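Local coordinates for quinoline 2-oxidoreductase medium subunit (Pseudomonas putida, PDB 1T3Q), which binds FAD as the flavoprotein subunit of the molybdenum hydroxylase quinoline 2-oxidoreductase and probably passes electrons during quinoline oxidation, at residues 12-17 and 163-168; 19-24 and 49-54; 28-31 and 35-38; 109-114 and 122-127. All coordinates share one frame; numbering follows the deposited sequence.

Contact 1 of 4, residues 12-17 and 163-168; sequences ASLQEV and GEVLVR. With FAD (flavin-adenine dinucleotide), chain R.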
# COMPACT_ATOMS: atom_id res chain seq x y z
N ALA C 12 -46.33 -7.47 -0.04
CA ALA C 12 -47.13 -6.30 -0.36
C ALA C 12 -48.49 -6.28 0.30
O ALA C 12 -49.25 -5.32 0.15
CB ALA C 12 -47.29 -6.20 -1.87
N SER C 13 -48.82 -7.34 1.04
CA SER C 13 -50.12 -7.39 1.71
C SER C 13 -50.04 -8.03 3.09
O SER C 13 -49.16 -8.85 3.37
CB SER C 13 -51.14 -8.16 0.86
OG SER C 13 -50.95 -9.56 0.97
N LEU C 14 -50.97 -7.64 3.95
CA LEU C 14 -51.04 -8.16 5.31
C LEU C 14 -51.27 -9.67 5.33
O LEU C 14 -50.61 -10.40 6.08
CB LEU C 14 -52.17 -7.46 6.08
CG LEU C 14 -52.44 -7.88 7.53
CD1 LEU C 14 -51.20 -7.64 8.38
CD2 LEU C 14 -53.62 -7.09 8.07
N GLN C 15 -52.18 -10.15 4.49
CA GLN C 15 -52.47 -11.57 4.45
C GLN C 15 -51.23 -12.40 4.13
O GLN C 15 -51.05 -13.49 4.68
CB GLN C 15 -53.58 -11.87 3.43
N GLU C 16 -50.39 -11.90 3.24
CA GLU C 16 -49.17 -12.64 2.90
C GLU C 16 -48.23 -12.65 4.11
O GLU C 16 -47.59 -13.66 4.39
CB GLU C 16 -48.48 -12.02 1.69
CG GLU C 16 -47.22 -12.78 1.29
CD GLU C 16 -46.63 -12.28 -0.02
OE1 GLU C 16 -45.51 -12.71 -0.36
OE2 GLU C 16 -47.29 -11.47 -0.71
N VAL C 17 -48.16 -11.53 4.83
CA VAL C 17 -47.31 -11.45 6.02
C VAL C 17 -47.78 -12.51 7.01
O VAL C 17 -46.98 -13.30 7.52
CB VAL C 17 -47.43 -10.06 6.71
CG1 VAL C 17 -46.77 -10.11 8.08
CG2 VAL C 17 -46.80 -8.99 5.85
N GLY C 163 -47.65 -15.63 15.27
CA GLY C 163 -48.20 -15.34 13.96
C GLY C 163 -49.10 -14.12 13.84
O GLY C 163 -49.56 -13.82 12.74
N GLU C 164 -49.35 -13.43 14.94
CA GLU C 164 -50.22 -12.25 14.89
C GLU C 164 -49.49 -10.97 14.52
O GLU C 164 -48.29 -10.83 14.76
CB GLU C 164 -50.93 -12.05 16.23
CG GLU C 164 -51.90 -13.16 16.58
CD GLU C 164 -52.77 -12.78 17.75
OE1 GLU C 164 -52.21 -12.43 18.81
OE2 GLU C 164 -54.01 -12.83 17.61
N VAL C 165 -50.24 -10.03 13.94
CA VAL C 165 -49.68 -8.75 13.52
C VAL C 165 -50.51 -7.60 14.07
O VAL C 165 -51.71 -7.53 13.84
CB VAL C 165 -49.64 -8.64 11.97
CG1 VAL C 165 -49.03 -7.30 11.56
CG2 VAL C 165 -48.85 -9.79 11.37
N LEU C 166 -49.86 -6.70 14.82
CA LEU C 166 -50.54 -5.53 15.36
C LEU C 166 -50.77 -4.68 14.12
O LEU C 166 -49.82 -4.35 13.41
CB LEU C 166 -49.61 -4.79 16.34
CG LEU C 166 -50.25 -4.01 17.48
CD1 LEU C 166 -49.20 -3.10 18.11
CD2 LEU C 166 -51.42 -3.18 16.99
N VAL C 167 -52.01 -4.32 13.85
CA VAL C 167 -52.32 -3.53 12.66
C VAL C 167 -52.43 -2.04 12.90
O VAL C 167 -51.91 -1.23 12.14
CB VAL C 167 -53.62 -4.03 12.01
CG1 VAL C 167 -54.01 -3.11 10.86
CG2 VAL C 167 -53.42 -5.45 11.51
N ARG C 168 -53.13 -1.67 13.96
CA ARG C 168 -53.30 -0.26 14.27
C ARG C 168 -53.70 -0.08 15.72
O ARG C 168 -54.06 -1.03 16.40
CB ARG C 168 -54.37 0.37 13.37
CG ARG C 168 -55.75 -0.23 13.54
CD ARG C 168 -56.82 0.59 12.82
NE ARG C 168 -58.15 0.04 13.08
CZ ARG C 168 -58.60 -1.10 12.57
NH1 ARG C 168 -59.81 -1.53 12.86
NH2 ARG C 168 -57.83 -1.81 11.76
PA FAD R . -38.61 -3.37 15.47
O1A FAD R . -37.32 -3.23 16.20
O2A FAD R . -38.59 -3.76 14.18
O5B FAD R . -39.16 -4.55 16.25
C5B FAD R . -39.79 -4.47 17.57
C4B FAD R . -40.35 -5.91 17.96
O4B FAD R . -41.80 -5.88 17.64
C3B FAD R . -39.80 -7.19 17.24
O3B FAD R . -39.83 -8.31 18.08
C2B FAD R . -40.76 -7.30 16.01
O2B FAD R . -40.88 -8.62 15.54
C1B FAD R . -42.07 -6.89 16.60
N9A FAD R . -42.97 -6.18 15.69
C8A FAD R . -42.73 -4.98 15.05
N7A FAD R . -43.82 -4.48 14.47
C5A FAD R . -44.81 -5.39 14.73
C6A FAD R . -46.27 -5.42 14.39
N6A FAD R . -46.88 -4.51 13.68
N1A FAD R . -46.96 -6.53 14.86
C2A FAD R . -46.35 -7.52 15.61
N3A FAD R . -45.04 -7.58 15.96
C4A FAD R . -44.29 -6.52 15.45
N1 FAD R . -37.89 3.51 22.87
C2 FAD R . -38.56 4.21 23.79
O2 FAD R . -39.66 3.90 24.16
N3 FAD R . -37.92 5.26 24.54
C4 FAD R . -36.56 5.53 24.40
O4 FAD R . -36.07 6.40 25.09
C4X FAD R . -35.80 4.72 23.45
N5 FAD R . -34.45 4.93 23.27
C5X FAD R . -33.80 4.21 22.29
C6 FAD R . -32.40 4.44 22.12
C7 FAD R . -31.66 3.76 21.15
C7M FAD R . -30.18 4.02 21.03
C8 FAD R . -32.34 2.79 20.25
C8M FAD R . -31.60 2.02 19.18
C9 FAD R . -33.73 2.56 20.40
C9A FAD R . -34.47 3.25 21.41
N10 FAD R . -35.90 3.06 21.65
C10 FAD R . -36.55 3.72 22.65
C1' FAD R . -36.60 1.98 20.90
C2' FAD R . -37.47 2.52 19.72
O2' FAD R . -38.65 3.14 20.25
C3' FAD R . -37.80 1.30 18.86
O3' FAD R . -38.00 1.80 17.53
C4' FAD R . -39.07 0.54 19.32
O4' FAD R . -38.94 0.06 20.66
C5' FAD R . -39.24 -0.63 18.39
O5' FAD R . -40.00 -0.18 17.11
P FAD R . -39.49 -0.62 15.77
O1P FAD R . -40.50 -0.06 14.76
O2P FAD R . -38.15 -0.32 15.56
O3P FAD R . -39.59 -2.09 15.72
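Val165 packs its two methyl groups against Leu14 and Val17, one turn apart on helix 14-23, and so joins the helix to the strand 165-172 that carries one wall of the adenine pocket. At the root of this valine, Val165 CB lies 4.0 Å from Leu14 CD1. CG1 meets the same leucine methyl, with Val165 CG1 3.9 Å from Leu14 CD1, while its other flank is 4.0 Å from FAD N1A. CG2 leans instead toward Val17, where Val165 CG2 and Val17 CG1 are 3.9 Å apart and the two side chains cross at about a right angle. Leu14 is stretched away from its backbone N (chi1 179°), which carries its fork over to the strand: CD1 serves Val165, and CD2 reaches Val167 CG2 at 3.8 Å. Beta-branched valines suit the strand, and the longer leucine spans the distance from the helix. Ser13, at the N-cap, accepts a weak bond from Glu16 N through its OG. Between the two valines, the CB of Leu166 points away from the helix, and its backbone is offered to the cofactor: Leu166 N donates to FAD N1A at 2.9 Å, and FAD N6A donates to Leu166 O at 3.0 Å. The chemistry divides cleanly: purely apolar packing holds the strand to the helix, while main-chain groups read the Watson-Crick edge of adenine, a recognition that does not depend on polar side chains.

Contact 2 of 4, residues 19-24 and 49-54; sequences QVLADD and CLVDLR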
# COMPACT_ATOMS: atom_id res chain seq x y z
N GLN C 19 -49.48 -15.15 6.45
CA GLN C 19 -49.26 -16.47 5.90
C GLN C 19 -47.81 -16.93 6.12
O GLN C 19 -47.57 -18.08 6.52
CB GLN C 19 -49.58 -16.47 4.40
CG GLN C 19 -49.85 -17.85 3.81
CD GLN C 19 -48.60 -18.70 3.72
OE1 GLN C 19 -48.58 -19.84 4.19
NE2 GLN C 19 -47.56 -18.16 3.09
N VAL C 20 -46.86 -16.04 5.88
CA VAL C 20 -45.46 -16.37 6.06
C VAL C 20 -45.14 -16.67 7.52
O VAL C 20 -44.50 -17.68 7.83
CB VAL C 20 -44.54 -15.23 5.57
CG1 VAL C 20 -43.08 -15.61 5.79
CG2 VAL C 20 -44.80 -14.95 4.10
N LEU C 21 -45.59 -15.81 8.43
CA LEU C 21 -45.34 -16.02 9.85
C LEU C 21 -46.00 -17.32 10.32
O LEU C 21 -45.47 -18.04 11.16
CB LEU C 21 -45.90 -14.86 10.67
CG LEU C 21 -45.27 -13.49 10.40
CD1 LEU C 21 -46.08 -12.42 11.10
CD2 LEU C 21 -43.83 -13.49 10.90
N ALA C 22 -47.17 -17.59 9.76
CA ALA C 22 -47.91 -18.79 10.11
C ALA C 22 -47.22 -20.05 9.60
O ALA C 22 -47.17 -21.07 10.30
CB ALA C 22 -49.32 -18.70 9.55
N ASP C 23 -46.67 -19.98 8.39
CA ASP C 23 -46.00 -21.12 7.77
C ASP C 23 -44.62 -21.40 8.38
O ASP C 23 -44.14 -22.54 8.33
CB ASP C 23 -45.84 -20.87 6.26
CG ASP C 23 -45.60 -22.15 5.48
N ASP C 24 -44.00 -20.38 8.96
CA ASP C 24 -42.68 -20.52 9.58
C ASP C 24 -42.67 -19.93 10.99
O ASP C 24 -42.53 -18.72 11.16
CB ASP C 24 -41.61 -19.83 8.73
CG ASP C 24 -40.22 -19.98 9.30
OD1 ASP C 24 -39.27 -19.45 8.67
OD2 ASP C 24 -40.06 -20.62 10.36
N CYS C 49 -36.23 -16.11 9.44
CA CYS C 49 -36.55 -15.15 8.41
C CYS C 49 -37.17 -13.89 9.01
O CYS C 49 -37.90 -13.97 10.00
CB CYS C 49 -37.55 -15.79 7.43
SG CYS C 49 -38.33 -14.68 6.23
N LEU C 50 -36.85 -12.74 8.44
CA LEU C 50 -37.43 -11.50 8.93
C LEU C 50 -38.45 -11.05 7.90
O LEU C 50 -38.15 -10.96 6.71
CB LEU C 50 -36.36 -10.42 9.12
CG LEU C 50 -35.37 -10.64 10.27
CD1 LEU C 50 -34.53 -9.39 10.45
CD2 LEU C 50 -36.13 -10.97 11.55
N VAL C 51 -39.66 -10.79 8.37
CA VAL C 51 -40.75 -10.37 7.50
C VAL C 51 -41.02 -8.89 7.72
O VAL C 51 -41.60 -8.50 8.73
CB VAL C 51 -42.02 -11.17 7.80
CG1 VAL C 51 -43.11 -10.81 6.79
CG2 VAL C 51 -41.71 -12.67 7.76
N ASP C 52 -40.59 -8.09 6.75
CA ASP C 52 -40.73 -6.64 6.79
C ASP C 52 -42.17 -6.23 6.47
O ASP C 52 -42.82 -6.84 5.62
CB ASP C 52 -39.78 -6.01 5.76
CG ASP C 52 -39.39 -4.58 6.10
OD1 ASP C 52 -40.20 -3.87 6.73
OD2 ASP C 52 -38.27 -4.17 5.73
N LEU C 53 -42.65 -5.19 7.15
CA LEU C 53 -44.00 -4.69 6.93
C LEU C 53 -43.98 -3.42 6.09
O LEU C 53 -45.01 -2.77 5.90
CB LEU C 53 -44.68 -4.39 8.28
CG LEU C 53 -44.77 -5.54 9.28
CD1 LEU C 53 -45.43 -5.04 10.56
CD2 LEU C 53 -45.56 -6.70 8.69
N ARG C 54 -42.81 -3.07 5.55
CA ARG C 54 -42.67 -1.85 4.75
C ARG C 54 -43.62 -1.71 3.57
O ARG C 54 -43.98 -0.59 3.20
CB ARG C 54 -41.22 -1.69 4.24
CG ARG C 54 -40.76 -2.77 3.28
CD ARG C 54 -39.40 -2.42 2.65
NE ARG C 54 -39.47 -1.17 1.89
CZ ARG C 54 -38.46 -0.67 1.16
NH1 ARG C 54 -37.31 -1.31 1.08
NH2 ARG C 54 -38.62 0.48 0.52
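Val20 and Leu21, neighbours on helix 14-23, close on one methyl group of Val51, and this is where the contact is tight. Val51 CG2 lies 3.8 Å from Val20 CG1 and 3.9 Å from Leu21 CD2, so that one strand methyl touches both helix side chains. Leu21 swings over from the flank of the helix: its CG stands anti to the carbonyl carbon (chi1 -63°), and the CD2 branch makes the approach. Branched aliphatic residues fit here because both surfaces are buried and no polar atom has to be satisfied between them.

Toward the end of the helix the packing slackens. Asp24, the first residue to leave helical geometry, comes no closer than 4.2 Å, from its OD1 to Cys49 CB. Its carboxylate is engaged instead by Ser48 OG and Asp26 N, which suits an acidic residue at a partly exposed position. Gln19, Ala22 and Asp23 cover the outer, solvent-facing side of the helix. At the end of the strand, Asp52 OD1 accepts from Arg54 N at 3.0 Å, met from above the carboxylate plane; this is an Asx turn.

Helix 14-23 thus lies on one face of the parallel sheet formed by strands 7-9, 49-52 and 28-30, with 49-52 in the middle, while Leu50 sets off from the far side of the strand and packs on Leu36 of the same chain and on Leu71 of the small subunit.

Contact 3 of 4, residues 28-31 and 35-38; sequences RIIA and SLLP. With FAD (flavin-adenine dinucleotide), chain R.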
# COMPACT_ATOMS: atom_id res chain seq x y z
N ARG C 28 -39.76 -13.89 12.16
CA ARG C 28 -40.09 -12.78 13.02
C ARG C 28 -40.31 -11.54 12.18
O ARG C 28 -39.71 -11.38 11.11
CB ARG C 28 -38.97 -12.56 14.05
CG ARG C 28 -38.70 -13.81 14.88
CD ARG C 28 -37.68 -13.59 15.99
NE ARG C 28 -38.19 -12.74 17.06
CZ ARG C 28 -37.99 -12.97 18.36
NH1 ARG C 28 -38.50 -12.14 19.26
NH2 ARG C 28 -37.30 -14.03 18.75
N ILE C 29 -41.19 -10.68 12.66
CA ILE C 29 -41.51 -9.44 11.96
C ILE C 29 -40.45 -8.38 12.21
O ILE C 29 -39.84 -8.34 13.28
CB ILE C 29 -42.86 -8.87 12.48
CG1 ILE C 29 -44.02 -9.74 12.01
CG2 ILE C 29 -43.02 -7.41 12.02
CD1 ILE C 29 -45.33 -9.44 12.73
N ILE C 30 -40.21 -7.54 11.21
CA ILE C 30 -39.30 -6.42 11.40
C ILE C 30 -40.03 -5.19 10.87
O ILE C 30 -40.62 -5.22 9.79
CB ILE C 30 -37.93 -6.57 10.66
CG1 ILE C 30 -37.07 -5.33 10.98
CG2 ILE C 30 -38.13 -6.69 9.15
CD1 ILE C 30 -35.67 -5.36 10.39
N ALA C 31 -40.01 -4.13 11.66
CA ALA C 31 -40.63 -2.86 11.30
C ALA C 31 -39.50 -1.85 11.13
O ALA C 31 -38.83 -1.84 10.11
CB ALA C 31 -41.60 -2.43 12.38
N SER C 35 -35.18 -1.89 17.70
CA SER C 35 -35.14 -2.70 18.92
C SER C 35 -34.72 -4.13 18.57
O SER C 35 -34.00 -4.78 19.33
CB SER C 35 -36.49 -2.71 19.63
OG SER C 35 -36.70 -1.51 20.34
N LEU C 36 -35.17 -4.60 17.42
CA LEU C 36 -34.87 -5.95 16.96
C LEU C 36 -33.42 -6.15 16.52
O LEU C 36 -32.79 -7.15 16.88
CB LEU C 36 -35.79 -6.33 15.80
CG LEU C 36 -35.51 -7.70 15.16
CD1 LEU C 36 -35.68 -8.80 16.22
CD2 LEU C 36 -36.45 -7.92 13.99
N LEU C 37 -32.89 -5.21 15.74
CA LEU C 37 -31.51 -5.35 15.27
C LEU C 37 -30.52 -5.32 16.43
O LEU C 37 -29.54 -6.06 16.42
CB LEU C 37 -31.19 -4.29 14.21
CG LEU C 37 -32.04 -4.34 12.93
CD1 LEU C 37 -31.29 -3.65 11.79
CD2 LEU C 37 -32.34 -5.77 12.54
N PRO C 38 -30.75 -4.46 17.44
CA PRO C 38 -29.78 -4.48 18.53
C PRO C 38 -29.78 -5.88 19.17
O PRO C 38 -28.72 -6.41 19.52
CB PRO C 38 -30.30 -3.40 19.47
CG PRO C 38 -30.81 -2.37 18.50
CD PRO C 38 -31.58 -3.24 17.50
PA FAD R . -38.61 -3.37 15.47
O1A FAD R . -37.32 -3.23 16.20
O2A FAD R . -38.59 -3.76 14.18
O5B FAD R . -39.16 -4.55 16.25
C5B FAD R . -39.79 -4.47 17.57
C4B FAD R . -40.35 -5.91 17.96
O4B FAD R . -41.80 -5.88 17.64
C3B FAD R . -39.80 -7.19 17.24
O3B FAD R . -39.83 -8.31 18.08
C2B FAD R . -40.76 -7.30 16.01
O2B FAD R . -40.88 -8.62 15.54
C1B FAD R . -42.07 -6.89 16.60
N9A FAD R . -42.97 -6.18 15.69
C8A FAD R . -42.73 -4.98 15.05
N7A FAD R . -43.82 -4.48 14.47
C5A FAD R . -44.81 -5.39 14.73
C6A FAD R . -46.27 -5.42 14.39
N6A FAD R . -46.88 -4.51 13.68
N1A FAD R . -46.96 -6.53 14.86
C2A FAD R . -46.35 -7.52 15.61
N3A FAD R . -45.04 -7.58 15.96
C4A FAD R . -44.29 -6.52 15.45
N1 FAD R . -37.89 3.51 22.87
C2 FAD R . -38.56 4.21 23.79
O2 FAD R . -39.66 3.90 24.16
N3 FAD R . -37.92 5.26 24.54
C4 FAD R . -36.56 5.53 24.40
O4 FAD R . -36.07 6.40 25.09
C4X FAD R . -35.80 4.72 23.45
N5 FAD R . -34.45 4.93 23.27
C5X FAD R . -33.80 4.21 22.29
C6 FAD R . -32.40 4.44 22.12
C7 FAD R . -31.66 3.76 21.15
C7M FAD R . -30.18 4.02 21.03
C8 FAD R . -32.34 2.79 20.25
C8M FAD R . -31.60 2.02 19.18
C9 FAD R . -33.73 2.56 20.40
C9A FAD R . -34.47 3.25 21.41
N10 FAD R . -35.90 3.06 21.65
C10 FAD R . -36.55 3.72 22.65
C1' FAD R . -36.60 1.98 20.90
C2' FAD R . -37.47 2.52 19.72
O2' FAD R . -38.65 3.14 20.25
C3' FAD R . -37.80 1.30 18.86
O3' FAD R . -38.00 1.80 17.53
C4' FAD R . -39.07 0.54 19.32
O4' FAD R . -38.94 0.06 20.66
C5' FAD R . -39.24 -0.63 18.39
O5' FAD R . -40.00 -0.18 17.11
P FAD R . -39.49 -0.62 15.77
O1P FAD R . -40.50 -0.06 14.76
O2P FAD R . -38.15 -0.32 15.56
O3P FAD R . -39.59 -2.09 15.72
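Ile29, whose carbonyl oxygen touches Leu36 CD2, lays its side chain over one face of the FAD adenine. Ile29 CD1 reaches FAD C2A at 3.6 Å above the six-membered ring, and Ile29 CG2 lies 3.8 Å from FAD C4A, a CH-pi arrangement that an aliphatic branched residue makes well. With an alanine here, the CD1 and CG2 contacts go, and the adenine would probably lose most of the hydrocarbon on this face and be freer to tilt. At the edge of the purine, Ala31 CB comes to within 3.7 Å of FAD N7A. The other flat group, the Arg28 guanidinium, has the ribose hydroxyl FAD O3B at its edge, close to its plane. Ile29 also takes the ribose: FAD O2B donates to Ile29 O (2.5 Å).

Strand 28-30 and helix 36-41 are the first two elements of a beta-alpha-beta unit completed by strand 49-52, and the turn between them wraps the pyrophosphate. Ala31 N donates to FAD O2A, whereas FAD O1A receives two bonds, from Ser35 N at 2.9 Å and Leu36 N at 2.8 Å; Gly33 N and Gln34 N add further bonds to the cofactor. The amino end of the helix is likely to favour the negative phosphate. Ser35 OG pairs with FAD O4' on the ribityl chain.

Behind the phosphates the two elements meet through hydrocarbon. Ile30 and Leu36 cross at about a right angle, and Ile30 CD1 approaches Leu37 CD2 at 4.0 Å. Thr70 of the small subunit packs on Leu37, and Gln74 of that subunit on Ile30.

Contact 4 of 4, residues 109-114 and 122-127; sequences GTLGGS and AEMPFL. With FAD (flavin-adenine dinucleotide), chain R.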
# COMPACT_ATOMS: atom_id res chain seq x y z
N GLY C 109 -38.13 4.13 14.12
CA GLY C 109 -38.99 3.47 15.08
C GLY C 109 -40.46 3.71 14.82
O GLY C 109 -40.85 4.80 14.39
N THR C 110 -41.29 2.70 15.08
CA THR C 110 -42.73 2.82 14.85
C THR C 110 -43.54 2.57 16.11
O THR C 110 -43.06 1.98 17.08
CB THR C 110 -43.20 1.82 13.76
OG1 THR C 110 -43.08 0.48 14.25
CG2 THR C 110 -42.37 1.97 12.49
N LEU C 111 -44.79 3.02 16.09
CA LEU C 111 -45.69 2.83 17.22
C LEU C 111 -45.91 1.33 17.42
O LEU C 111 -45.79 0.82 18.54
CB LEU C 111 -47.03 3.53 16.94
CG LEU C 111 -48.13 3.36 18.00
CD1 LEU C 111 -47.66 3.92 19.34
CD2 LEU C 111 -49.40 4.07 17.54
N GLY C 112 -46.22 0.63 16.34
CA GLY C 112 -46.46 -0.81 16.42
C GLY C 112 -45.25 -1.58 16.92
O GLY C 112 -45.39 -2.50 17.73
N GLY C 113 -44.06 -1.21 16.45
CA GLY C 113 -42.85 -1.88 16.89
C GLY C 113 -42.57 -1.64 18.36
O GLY C 113 -42.16 -2.54 19.09
N SER C 114 -42.79 -0.40 18.80
CA SER C 114 -42.57 -0.05 20.20
C SER C 114 -43.53 -0.85 21.09
O SER C 114 -43.12 -1.37 22.13
CB SER C 114 -42.80 1.45 20.41
OG SER C 114 -42.67 1.79 21.78
N ALA C 122 -40.40 1.76 28.08
CA ALA C 122 -40.78 2.54 26.90
C ALA C 122 -41.98 3.45 27.13
O ALA C 122 -42.88 3.12 27.91
CB ALA C 122 -41.06 1.59 25.74
N GLU C 123 -42.00 4.58 26.43
CA GLU C 123 -43.09 5.54 26.56
C GLU C 123 -44.42 5.11 25.95
O GLU C 123 -45.47 5.27 26.58
CB GLU C 123 -42.69 6.90 25.95
CG GLU C 123 -41.77 7.75 26.81
CD GLU C 123 -40.34 7.26 26.81
OE1 GLU C 123 -39.52 7.76 27.62
OE2 GLU C 123 -40.01 6.37 25.99
N MET C 124 -44.40 4.57 24.73
CA MET C 124 -45.64 4.18 24.07
C MET C 124 -46.50 3.14 24.79
O MET C 124 -47.72 3.31 24.89
CB MET C 124 -45.36 3.74 22.63
CG MET C 124 -44.91 4.89 21.72
SD MET C 124 -46.04 6.32 21.68
CE MET C 124 -45.35 7.36 22.95
N PRO C 125 -45.90 2.04 25.29
CA PRO C 125 -46.75 1.06 25.98
C PRO C 125 -47.43 1.71 27.18
O PRO C 125 -48.60 1.45 27.45
CB PRO C 125 -45.76 -0.02 26.40
CG PRO C 125 -44.73 0.03 25.30
CD PRO C 125 -44.53 1.52 25.10
N PHE C 126 -46.69 2.55 27.89
CA PHE C 126 -47.21 3.25 29.05
C PHE C 126 -48.31 4.23 28.67
O PHE C 126 -49.36 4.28 29.30
CB PHE C 126 -46.09 4.02 29.77
CG PHE C 126 -46.60 5.09 30.70
CD1 PHE C 126 -47.18 4.76 31.92
CD2 PHE C 126 -46.53 6.43 30.33
CE1 PHE C 126 -47.69 5.75 32.76
CE2 PHE C 126 -47.04 7.43 31.16
CZ PHE C 126 -47.62 7.09 32.38
N LEU C 127 -48.06 5.03 27.64
CA LEU C 127 -49.02 6.04 27.20
C LEU C 127 -50.31 5.46 26.63
O LEU C 127 -51.41 5.89 27.01
CB LEU C 127 -48.39 6.96 26.16
CG LEU C 127 -49.25 8.16 25.75
CD1 LEU C 127 -49.48 9.07 26.95
CD2 LEU C 127 -48.57 8.92 24.63
PA FAD R . -38.61 -3.37 15.47
O1A FAD R . -37.32 -3.23 16.20
O2A FAD R . -38.59 -3.76 14.18
O5B FAD R . -39.16 -4.55 16.25
C5B FAD R . -39.79 -4.47 17.57
C4B FAD R . -40.35 -5.91 17.96
O4B FAD R . -41.80 -5.88 17.64
C3B FAD R . -39.80 -7.19 17.24
O3B FAD R . -39.83 -8.31 18.08
C2B FAD R . -40.76 -7.30 16.01
O2B FAD R . -40.88 -8.62 15.54
C1B FAD R . -42.07 -6.89 16.60
N9A FAD R . -42.97 -6.18 15.69
C8A FAD R . -42.73 -4.98 15.05
N7A FAD R . -43.82 -4.48 14.47
C5A FAD R . -44.81 -5.39 14.73
C6A FAD R . -46.27 -5.42 14.39
N6A FAD R . -46.88 -4.51 13.68
N1A FAD R . -46.96 -6.53 14.86
C2A FAD R . -46.35 -7.52 15.61
N3A FAD R . -45.04 -7.58 15.96
C4A FAD R . -44.29 -6.52 15.45
N1 FAD R . -37.89 3.51 22.87
C2 FAD R . -38.56 4.21 23.79
O2 FAD R . -39.66 3.90 24.16
N3 FAD R . -37.92 5.26 24.54
C4 FAD R . -36.56 5.53 24.40
O4 FAD R . -36.07 6.40 25.09
C4X FAD R . -35.80 4.72 23.45
N5 FAD R . -34.45 4.93 23.27
C5X FAD R . -33.80 4.21 22.29
C6 FAD R . -32.40 4.44 22.12
C7 FAD R . -31.66 3.76 21.15
C7M FAD R . -30.18 4.02 21.03
C8 FAD R . -32.34 2.79 20.25
C8M FAD R . -31.60 2.02 19.18
C9 FAD R . -33.73 2.56 20.40
C9A FAD R . -34.47 3.25 21.41
N10 FAD R . -35.90 3.06 21.65
C10 FAD R . -36.55 3.72 22.65
C1' FAD R . -36.60 1.98 20.90
C2' FAD R . -37.47 2.52 19.72
O2' FAD R . -38.65 3.14 20.25
C3' FAD R . -37.80 1.30 18.86
O3' FAD R . -38.00 1.80 17.53
C4' FAD R . -39.07 0.54 19.32
O4' FAD R . -38.94 0.06 20.66
C5' FAD R . -39.24 -0.63 18.39
O5' FAD R . -40.00 -0.18 17.11
P FAD R . -39.49 -0.62 15.77
O1P FAD R . -40.50 -0.06 14.76
O2P FAD R . -38.15 -0.32 15.56
O3P FAD R . -39.59 -2.09 15.72
O HOH W 1 -42.14 4.33 23.03
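Helices 111-117 and 123-130, which pack on each other through Ser114 and Met124, form part of the FAD pocket, and their leading ends bind different parts of the cofactor. Ser114 OG sits 3.4 Å from Met124 CB, and Leu111 CD1 lies 3.7 Å from Met124 SD, the two side chains crossing at about a right angle, with the methionine chain bent. A water links the helices to the flavin, bonded to Ser114 OG, accepting from Met124 N and donating to FAD O2. At the N-cap of helix 111-117, Thr110 OG1 donates to FAD O1P at 2.7 Å, Thr110 N also donates to it, and the same hydroxyl accepts from Gly113 N at 2.9 Å. A valine in place of Thr110 has no hydroxyl, so FAD O1P would probably be held less firmly and Gly113 N left without its cap. Gly109 and Gly113 suit their places, since a CB there would clash with FAD O3' and FAD O3P respectively. At the other segment, Glu123 OE2 accepts from FAD N3 at 2.8 Å (155°), matching the imide N-H of the flavin.

Helix 92-97 covers Met124 through Val96 and Leu97, and strands 177-183 and 193-202 pack on Glu123 and Phe126 through Phe180 and Met194.

Contacts 1 and 2 share helix 14-23 and continue into each other, Val17 of the first touching Val51 and Leu53 of the second. Contacts 2 and 3 are joined through neighbouring strands 49-52 and 28-30 of one parallel sheet. Contact 4 lies deepest, its centre about 4 Å from that of the chain, yet touches contacts 1 and 3 through single packing pairs. Contacts 2, 3 and 4 are buried; contact 1 is only partly so. All four use apolar packing across their segments, but contact 4 adds a water bridge. Around FAD, contact 1 reads the adenine edge, contact 3 covers an adenine face and holds ribose, pyrophosphate and ribityl chain, and contact 4 takes phosphate and flavin.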